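Local coordinates for uncharacterized protein (Parabacteroides distasonis, PDB 4Q34) that is not functionally characterised but, as a member of the alpha/beta hydrolase family, is a putative esterase that probably hydrolyses ester bonds, at residues Lys270-Met275 with Gly281-Ile286; Ile286-Val291 with Ala310-Glu315. All blocks are in the same frame, centred on the assembly; numbering follows the deposited sequence. Where two conformers were deposited one is given.

Contact 1: Lys270-Met275 with Gly281-Ile286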
# COMPACT_ATOMS: atom_id res chain seq x y z
N LYS A 270 -17.60 26.33 10.81
CA LYS A 270 -18.61 26.73 11.78
C LYS A 270 -19.80 27.41 11.12
O LYS A 270 -20.94 27.19 11.53
CB LYS A 270 -18.00 27.62 12.87
CG LYS A 270 -17.04 26.82 13.74
CD LYS A 270 -16.76 27.47 15.07
CE LYS A 270 -15.69 28.49 14.94
NZ LYS A 270 -15.37 29.02 16.29
N ILE A 271 -19.56 28.19 10.07
CA ILE A 271 -20.64 28.84 9.33
C ILE A 271 -21.46 27.79 8.59
O ILE A 271 -22.69 27.80 8.68
CB ILE A 271 -20.09 29.88 8.36
CG1 ILE A 271 -19.48 31.05 9.17
CG2 ILE A 271 -21.19 30.35 7.41
CD1 ILE A 271 -18.63 32.01 8.34
N TRP A 272 -20.77 26.89 7.91
CA TRP A 272 -21.38 25.76 7.19
C TRP A 272 -22.26 24.90 8.10
O TRP A 272 -23.42 24.63 7.77
CB TRP A 272 -20.27 24.90 6.59
CG TRP A 272 -20.70 23.83 5.62
CD1 TRP A 272 -21.22 24.03 4.38
CD2 TRP A 272 -20.54 22.42 5.76
NE1 TRP A 272 -21.41 22.81 3.74
CE2 TRP A 272 -21.00 21.81 4.58
CE3 TRP A 272 -20.04 21.60 6.79
CZ2 TRP A 272 -21.00 20.46 4.40
CZ3 TRP A 272 -20.06 20.24 6.61
CH2 TRP A 272 -20.52 19.68 5.42
N ALA A 273 -21.74 24.57 9.29
CA ALA A 273 -22.48 23.77 10.26
C ALA A 273 -23.75 24.51 10.69
O ALA A 273 -24.83 23.93 10.76
CB ALA A 273 -21.63 23.46 11.49
N LYS A 274 -23.62 25.79 10.99
CA LYS A 274 -24.77 26.60 11.41
C LYS A 274 -25.87 26.58 10.32
O LYS A 274 -27.05 26.35 10.60
CB LYS A 274 -24.31 28.01 11.77
CG LYS A 274 -25.43 29.00 12.06
CD LYS A 274 -26.35 28.51 13.15
CE LYS A 274 -27.18 29.67 13.69
NZ LYS A 274 -28.29 29.14 14.52
N MSE A 275 -25.46 26.79 9.06
CA MSE A 275 -26.40 26.84 7.98
C MSE A 275 -27.09 25.53 7.80
O MSE A 275 -28.29 25.49 7.58
CB MSE A 275 -25.69 27.26 6.70
CG MSE A 275 -25.39 28.75 6.82
SE MSE A 275 -24.44 29.32 5.21
CE MSE A 275 -25.79 28.65 3.93
N GLY A 281 -30.05 19.86 9.94
CA GLY A 281 -28.91 18.98 9.98
C GLY A 281 -28.38 18.72 11.38
O GLY A 281 -28.92 19.20 12.37
N ASP A 282 -27.29 17.97 11.42
CA ASP A 282 -26.61 17.58 12.64
C ASP A 282 -25.11 17.62 12.39
O ASP A 282 -24.48 16.57 12.21
CB ASP A 282 -27.05 16.18 13.03
CG ASP A 282 -26.41 15.69 14.30
OD1 ASP A 282 -25.69 16.48 14.95
OD2 ASP A 282 -26.63 14.52 14.64
N VAL A 283 -24.56 18.84 12.37
CA VAL A 283 -23.16 19.05 12.12
C VAL A 283 -22.52 19.69 13.34
O VAL A 283 -23.02 20.68 13.84
CB VAL A 283 -22.96 19.96 10.90
CG1 VAL A 283 -21.49 20.08 10.57
CG2 VAL A 283 -23.78 19.46 9.71
N THR A 284 -21.44 19.09 13.80
CA THR A 284 -20.71 19.54 15.00
C THR A 284 -19.30 19.87 14.55
O THR A 284 -18.67 19.09 13.83
CB THR A 284 -20.67 18.41 16.03
OG1 THR A 284 -22.01 18.03 16.39
CG2 THR A 284 -19.93 18.82 17.30
N VAL A 285 -18.81 21.03 14.98
CA VAL A 285 -17.44 21.40 14.73
C VAL A 285 -16.74 21.57 16.06
O VAL A 285 -17.22 22.32 16.90
CB VAL A 285 -17.34 22.69 13.94
CG1 VAL A 285 -15.89 23.05 13.68
CG2 VAL A 285 -18.11 22.56 12.63
N ILE A 286 -15.65 20.84 16.24
CA ILE A 286 -14.88 20.84 17.49
C ILE A 286 -13.47 21.32 17.25
O ILE A 286 -12.74 20.76 16.43
CB ILE A 286 -14.88 19.42 18.07
CG1 ILE A 286 -16.28 19.13 18.61
CG2 ILE A 286 -13.85 19.32 19.19
CD1 ILE A 286 -16.54 17.69 18.89

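Contact 2: Ile286-Val291 with Ala310-Glu315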
# COMPACT_ATOMS: atom_id res chain seq x y z
N ILE A 286 -15.65 20.84 16.24
CA ILE A 286 -14.88 20.84 17.49
C ILE A 286 -13.47 21.32 17.25
O ILE A 286 -12.74 20.76 16.43
CB ILE A 286 -14.88 19.42 18.07
CG1 ILE A 286 -16.28 19.13 18.61
CG2 ILE A 286 -13.85 19.32 19.19
CD1 ILE A 286 -16.54 17.69 18.89
N HIS A 287 -13.08 22.38 17.96
CA HIS A 287 -11.74 22.88 17.92
C HIS A 287 -11.10 22.29 19.15
O HIS A 287 -11.47 22.61 20.30
CB HIS A 287 -11.74 24.40 17.95
CG HIS A 287 -10.38 25.01 17.86
ND1 HIS A 287 -10.08 26.23 18.44
CD2 HIS A 287 -9.22 24.56 17.32
CE1 HIS A 287 -8.81 26.52 18.24
NE2 HIS A 287 -8.26 25.53 17.55
N LEU A 288 -10.13 21.41 18.94
CA LEU A 288 -9.68 20.52 19.98
C LEU A 288 -9.24 21.25 21.28
O LEU A 288 -9.56 20.79 22.35
CB LEU A 288 -8.61 19.58 19.44
CG LEU A 288 -9.06 18.53 18.40
CD1 LEU A 288 -7.88 17.73 17.80
CD2 LEU A 288 -9.98 17.59 19.11
N PRO A 289 -8.54 22.38 21.20
CA PRO A 289 -8.11 23.04 22.46
C PRO A 289 -9.27 23.48 23.34
O PRO A 289 -9.17 23.50 24.58
CB PRO A 289 -7.34 24.27 21.99
CG PRO A 289 -6.85 23.90 20.64
CD PRO A 289 -7.85 22.95 20.04
N GLU A 290 -10.38 23.80 22.69
CA GLU A 290 -11.56 24.19 23.41
C GLU A 290 -12.27 23.02 24.12
O GLU A 290 -13.14 23.26 24.96
CB GLU A 290 -12.48 24.98 22.48
CG GLU A 290 -11.82 26.25 21.92
CD GLU A 290 -12.67 26.92 20.85
OE1 GLU A 290 -13.90 26.94 21.03
OE2 GLU A 290 -12.13 27.40 19.84
N VAL A 291 -11.87 21.78 23.84
CA VAL A 291 -12.37 20.60 24.61
C VAL A 291 -11.24 19.91 25.42
O VAL A 291 -11.35 18.73 25.78
CB VAL A 291 -13.16 19.58 23.75
CG1 VAL A 291 -14.38 20.25 23.14
CG2 VAL A 291 -12.30 18.95 22.65
N ALA A 310 -8.91 9.73 19.68
CA ALA A 310 -9.75 8.55 19.39
C ALA A 310 -10.92 8.46 20.38
O ALA A 310 -12.03 8.17 19.98
CB ALA A 310 -8.92 7.27 19.42
N ASP A 311 -10.68 8.75 21.66
CA ASP A 311 -11.76 8.72 22.63
C ASP A 311 -12.91 9.69 22.30
O ASP A 311 -14.09 9.39 22.50
CB ASP A 311 -11.24 9.01 24.05
CG ASP A 311 -10.37 7.89 24.64
OD1 ASP A 311 -10.38 6.76 24.14
OD2 ASP A 311 -9.65 8.18 25.62
N LEU A 312 -12.54 10.86 21.80
CA LEU A 312 -13.52 11.87 21.37
C LEU A 312 -14.35 11.33 20.24
O LEU A 312 -15.58 11.47 20.24
CB LEU A 312 -12.85 13.16 20.89
CG LEU A 312 -12.39 14.14 21.95
CD1 LEU A 312 -11.63 15.22 21.21
CD2 LEU A 312 -13.57 14.70 22.73
N LEU A 313 -13.69 10.72 19.27
CA LEU A 313 -14.42 10.11 18.18
C LEU A 313 -15.34 8.96 18.68
O LEU A 313 -16.51 8.88 18.27
CB LEU A 313 -13.48 9.62 17.07
CG LEU A 313 -14.15 8.96 15.86
CD1 LEU A 313 -15.21 9.81 15.19
CD2 LEU A 313 -13.07 8.52 14.89
N SER A 314 -14.82 8.07 19.51
CA SER A 314 -15.65 6.95 20.05
C SER A 314 -16.89 7.51 20.76
O SER A 314 -17.96 6.96 20.68
CB SER A 314 -14.88 6.10 21.05
OG SER A 314 -13.92 5.28 20.42
N GLU A 315 -16.72 8.60 21.50
CA GLU A 315 -17.81 9.20 22.21
C GLU A 315 -18.92 9.65 21.24
O GLU A 315 -20.10 9.38 21.45
CB GLU A 315 -17.28 10.39 23.09
CG GLU A 315 -18.36 11.15 23.85
CD GLU A 315 -17.81 12.26 24.73
OE1 GLU A 315 -17.35 13.24 24.15
OE2 GLU A 315 -17.88 12.15 25.98

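Contact 1: Lys270-Met275 with Gly281-Ile286
The indole of Trp272 meets Val283 obliquely, its six-membered ring bringing CZ3 to 4.2 Å from Val283 CG1. Phe206 packs against the same indole edge-to-face, Trp183 meets it with the ring planes at about 45°, and NE1 donates a hydrogen bond to Pro205 O, which gives this buried polar group a partner and helps to set how the ring is turned. The tighter packing is aliphatic and centres on Ala273, whose methyl is directed toward the strand. Its CB lies 3.5 Å from Val283 CG1, a branch carried forward onto the helix because it stands anti to the backbone N (chi1 -175°). The same methyl reaches the next valine on the helix-facing side, with Ala273 CB 3.8 Å from Val285 CG2, and so fits between two side chains of one strand face. Val285 turns its other branch to Lys270: CG1 lies 3.9 Å from Lys270 CG, the two side chains crossing at about a right angle, while the lysine chain bends at chi3 and takes its amino end away from the strand. A small residue here permits close approach, the CA atoms of Ala273 and Val283 being 5.1 Å apart. Helix 257-277 runs nearly antiparallel to strand 283-287, the axes of 270-275 and 283-286 being 7.8 Å apart at 157°, as the connecting helix of a beta-alpha-beta crossover that starts from the parallel neighbouring strand 242-246.

Contact 2: Ile286-Val291 with Ala310-Glu315
Val291 and Leu312 mark the nearest approach of the two backbones, yet their CA atoms remain 9.4 Å apart, so only side chains bridge the gap. Strand 283-287 ends just before Leu288, where the chain folds into a short 3-10 turn: Glu290 N bonds to His287 O and Val291 N to Leu288 O, each at 2.9 Å. This turn swings Val291 back toward helix 310-315, whose own backbone keeps the regular i to i+4 pattern, with Ser314 N 2.8 Å from Ala310 O. The contact itself converges on one methyl. Leu312 CD1 is met by Leu288 CD2 at 3.6 Å and by Val291 CG2 at 4.1 Å, each branch slanting across the leucine of the helix. The valine presents CG2 because that branch stands between the backbone N and the carbonyl carbon, CG1 being anti to the carbonyl carbon (chi1 -60°). Leu312 was modelled in two conformers, so these distances hold for one of them and the fit is less certain. In the alpha/beta hydrolase fold the segment leaving the last strand of the sheet usually leads into the loop that carries the catalytic histidine, and the helix after it packs back over the sheet; the places of 286-291 and 310-315 are consistent with this. The 3-10 turn is tied on its other flank by His287, whose ND1 donates to Glu290 OE2 at 2.7 Å with a nearly straight N-H...O angle of 164°. Glu290 OE2 sits in the plane of the imidazole, at its edge, whereas ND1 approaches the anti side of OE2 from 33° out of the carboxylate plane. Pro289 CD sits over one face of the same ring, near the rim. On the helix, Leu313 reaches Ala196 and Tyr198 of strand 192-198, whereas Ala310 packs on helix 72-78.

In the fold
Contacts 1 and 2 illustrate how one strand of an alpha/beta sheet is covered from both sides. They share Ile286 and follow each other along the chain, with centres 15 Å apart. The valines of strand 283-287 that face helix 257-277 serve contact 1; Ile286 points the other way, toward helix 306-319, touching Val291 within the turn that makes contact 2. The first contact closes a short connection of five residues, whereas the second spans the 18 residues between Val291 and Ala310. That longer connection probably corresponds to the loop that usually bears the catalytic histidine in this family, although the catalytic residues are not established here.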